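Local coordinates for pullulanase (Bacillus acidopullulyticus, PDB 2WAN), which probably hydrolyses alpha-1,6-glucosidic linkages in pullulan and at the branch points of starch, at residues V339-Y344 with W365-S370. Residues are numbered along the deposited sequence; the frame is centred on the assembly and turned at random.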
loop_
_atom_site.group_PDB
_atom_site.type_symbol
_atom_site.label_atom_id
_atom_site.label_comp_id
_atom_site.label_asym_id
_atom_site.label_seq_id
_atom_site.Cartn_x
_atom_site.Cartn_y
_atom_site.Cartn_z
ATOM N N VAL A 339 -9.810 -32.411 1.010
ATOM C CA VAL A 339 -10.432 -31.334 1.796
ATOM C C VAL A 339 -11.787 -31.806 2.320
ATOM O O VAL A 339 -12.620 -32.291 1.554
ATOM C CB VAL A 339 -10.613 -30.013 0.993
ATOM C CG1 VAL A 339 -11.182 -28.915 1.904
ATOM C CG2 VAL A 339 -9.297 -29.533 0.381
ATOM N N GLN A 340 -11.986 -31.683 3.627
ATOM C CA GLN A 340 -13.282 -31.965 4.228
ATOM C C GLN A 340 -13.882 -30.701 4.846
ATOM O O GLN A 340 -13.149 -29.809 5.300
ATOM C CB GLN A 340 -13.136 -33.043 5.292
ATOM C CG GLN A 340 -12.610 -34.351 4.716
ATOM C CD GLN A 340 -12.895 -35.526 5.624
ATOM O OE1 GLN A 340 -11.996 -36.043 6.280
ATOM N NE2 GLN A 340 -14.154 -35.943 5.674
ATOM N N LEU A 341 -15.211 -30.646 4.848
ATOM C CA LEU A 341 -15.971 -29.603 5.546
ATOM C C LEU A 341 -16.339 -30.085 6.948
ATOM O O LEU A 341 -16.944 -31.159 7.098
ATOM C CB LEU A 341 -17.244 -29.264 4.745
ATOM C CG LEU A 341 -18.226 -28.242 5.337
ATOM C CD1 LEU A 341 -17.596 -26.835 5.325
ATOM C CD2 LEU A 341 -19.535 -28.245 4.553
ATOM N N LEU A 342 -15.993 -29.286 7.963
ATOM C CA LEU A 342 -16.370 -29.570 9.346
ATOM C C LEU A 342 -17.457 -28.584 9.741
ATOM O O LEU A 342 -17.243 -27.369 9.700
ATOM C CB LEU A 342 -15.171 -29.456 10.307
ATOM C CG LEU A 342 -13.899 -30.238 9.926
ATOM C CD1 LEU A 342 -12.809 -30.088 10.996
ATOM C CD2 LEU A 342 -14.241 -31.694 9.739
ATOM N N LEU A 343 -18.630 -29.122 10.068
ATOM C CA LEU A 343 -19.804 -28.332 10.455
ATOM C C LEU A 343 -20.080 -28.482 11.938
ATOM O O LEU A 343 -20.049 -29.604 12.459
ATOM C CB LEU A 343 -21.046 -28.788 9.662
ATOM C CG LEU A 343 -21.124 -28.353 8.199
ATOM C CD1 LEU A 343 -22.358 -28.960 7.529
ATOM C CD2 LEU A 343 -21.141 -26.824 8.038
ATOM N N TYR A 344 -20.369 -27.358 12.602
ATOM C CA TYR A 344 -20.641 -27.303 14.038
ATOM C C TYR A 344 -21.964 -26.566 14.280
ATOM O O TYR A 344 -22.158 -25.430 13.818
ATOM C CB TYR A 344 -19.529 -26.561 14.790
ATOM C CG TYR A 344 -18.108 -27.077 14.547
ATOM C CD1 TYR A 344 -17.475 -27.893 15.483
ATOM C CD2 TYR A 344 -17.401 -26.719 13.388
ATOM C CE1 TYR A 344 -16.153 -28.349 15.272
ATOM C CE2 TYR A 344 -16.092 -27.180 13.161
ATOM C CZ TYR A 344 -15.484 -27.996 14.103
ATOM O OH TYR A 344 -14.200 -28.442 13.871
ATOM N N TRP A 365 -12.120 -26.985 -4.311
ATOM C CA TRP A 365 -12.943 -28.044 -3.746
ATOM C C TRP A 365 -14.289 -27.422 -3.412
ATOM O O TRP A 365 -14.364 -26.286 -2.928
ATOM C CB TRP A 365 -12.293 -28.620 -2.490
ATOM C CG TRP A 365 -11.011 -29.387 -2.746
ATOM C CD1 TRP A 365 -9.805 -28.875 -3.142
ATOM C CD2 TRP A 365 -10.816 -30.800 -2.591
ATOM N NE1 TRP A 365 -8.872 -29.888 -3.262
ATOM C CE2 TRP A 365 -9.466 -31.077 -2.921
ATOM C CE3 TRP A 365 -11.654 -31.860 -2.213
ATOM C CZ2 TRP A 365 -8.931 -32.374 -2.873
ATOM C CZ3 TRP A 365 -11.121 -33.152 -2.169
ATOM C CH2 TRP A 365 -9.776 -33.396 -2.503
ATOM N N LYS A 366 -15.360 -28.167 -3.663
ATOM C CA LYS A 366 -16.697 -27.622 -3.493
ATOM C C LYS A 366 -17.627 -28.584 -2.774
ATOM O O LYS A 366 -17.392 -29.800 -2.743
ATOM C CB LYS A 366 -17.297 -27.232 -4.843
ATOM C CG LYS A 366 -17.685 -28.434 -5.722
ATOM C CD LYS A 366 -18.387 -27.999 -6.981
ATOM C CE LYS A 366 -18.989 -29.203 -7.710
ATOM N NZ LYS A 366 -19.709 -28.785 -8.947
ATOM N N LEU A 367 -18.695 -28.035 -2.208
ATOM C CA LEU A 367 -19.765 -28.869 -1.649
ATOM C C LEU A 367 -21.040 -28.076 -1.453
ATOM O O LEU A 367 -21.009 -26.948 -0.937
ATOM C CB LEU A 367 -19.350 -29.500 -0.316
ATOM C CG LEU A 367 -20.289 -30.579 0.237
ATOM C CD1 LEU A 367 -20.306 -31.788 -0.722
ATOM C CD2 LEU A 367 -19.841 -31.000 1.630
ATOM N N GLN A 368 -22.160 -28.666 -1.871
ATOM C CA GLN A 368 -23.470 -28.130 -1.521
ATOM C C GLN A 368 -24.047 -28.960 -0.377
ATOM O O GLN A 368 -24.081 -30.190 -0.447
ATOM C CB GLN A 368 -24.414 -28.136 -2.729
ATOM C CG GLN A 368 -25.727 -27.400 -2.474
ATOM C CD GLN A 368 -26.667 -27.423 -3.663
ATOM O OE1 GLN A 368 -27.883 -27.566 -3.506
ATOM N NE2 GLN A 368 -26.112 -27.284 -4.861
ATOM N N VAL A 369 -24.488 -28.276 0.667
ATOM C CA VAL A 369 -25.084 -28.909 1.836
ATOM C C VAL A 369 -26.543 -28.487 1.932
ATOM O O VAL A 369 -26.843 -27.304 2.069
ATOM C CB VAL A 369 -24.324 -28.547 3.136
ATOM C CG1 VAL A 369 -24.895 -29.323 4.328
ATOM C CG2 VAL A 369 -22.824 -28.823 2.978
ATOM N N SER A 370 -27.448 -29.469 1.835
ATOM C CA SER A 370 -28.877 -29.190 1.904
ATOM C C SER A 370 -29.308 -28.846 3.324
ATOM O O SER A 370 -28.743 -29.341 4.311
ATOM C CB SER A 370 -29.690 -30.375 1.374
ATOM O OG SER A 370 -29.393 -31.541 2.113
#
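Strands 339-344 and 365-370 run in the same general direction at 37° to each other, their axes 8.2 Å apart at closest approach, too far for backbone pairing, and they meet mainly through side chains. At the close end, where the CA atoms of Val339 and Trp365 are 6.9 Å apart, the valine sits on a face of the indole. Its CG2 lies 3.4 Å from the centroid of the five-membered ring, almost exactly on the ring normal, a CH-pi contact for which the chi1 of -176° places CG2 beside the backbone N, on the side of the ring. The six-membered ring continues beneath the valine backbone, with CZ3 of Trp365 3.5 Å from N of Val339. An alanine in place of Trp365 would probably leave this valine methyl without its aromatic floor and open a gap at the narrow end of the interface. Both strands belong to the carbohydrate-binding module 48 (isoamylase N-terminal) domain, a beta-sandwich of the immunoglobulin-like type, and their inward residues help to fill its apolar core. Strand 353-359 pairs antiparallel with both and so links them within the module. Further along, the strands diverge and the contact passes to branched aliphatic side chains, which meet through their methyl groups. A chi1 of 177° carries the Leu341 side chain away from its backbone N, and CD2 meets CG2 of Val369 tip to tip at 3.7 Å, while the same methyl meets CD2 of Leu367 at 4.0 Å. Phe329 of strand 326-332 packs against both Leu341 and Val369. Beyond them Leu343 and Val369 lie alongside, pointing opposite ways, with CD1 of the leucine 4.1 Å from CG1 of the valine, and Tyr378 of strand 377-383 touches the side chains of Leu341 and Leu343.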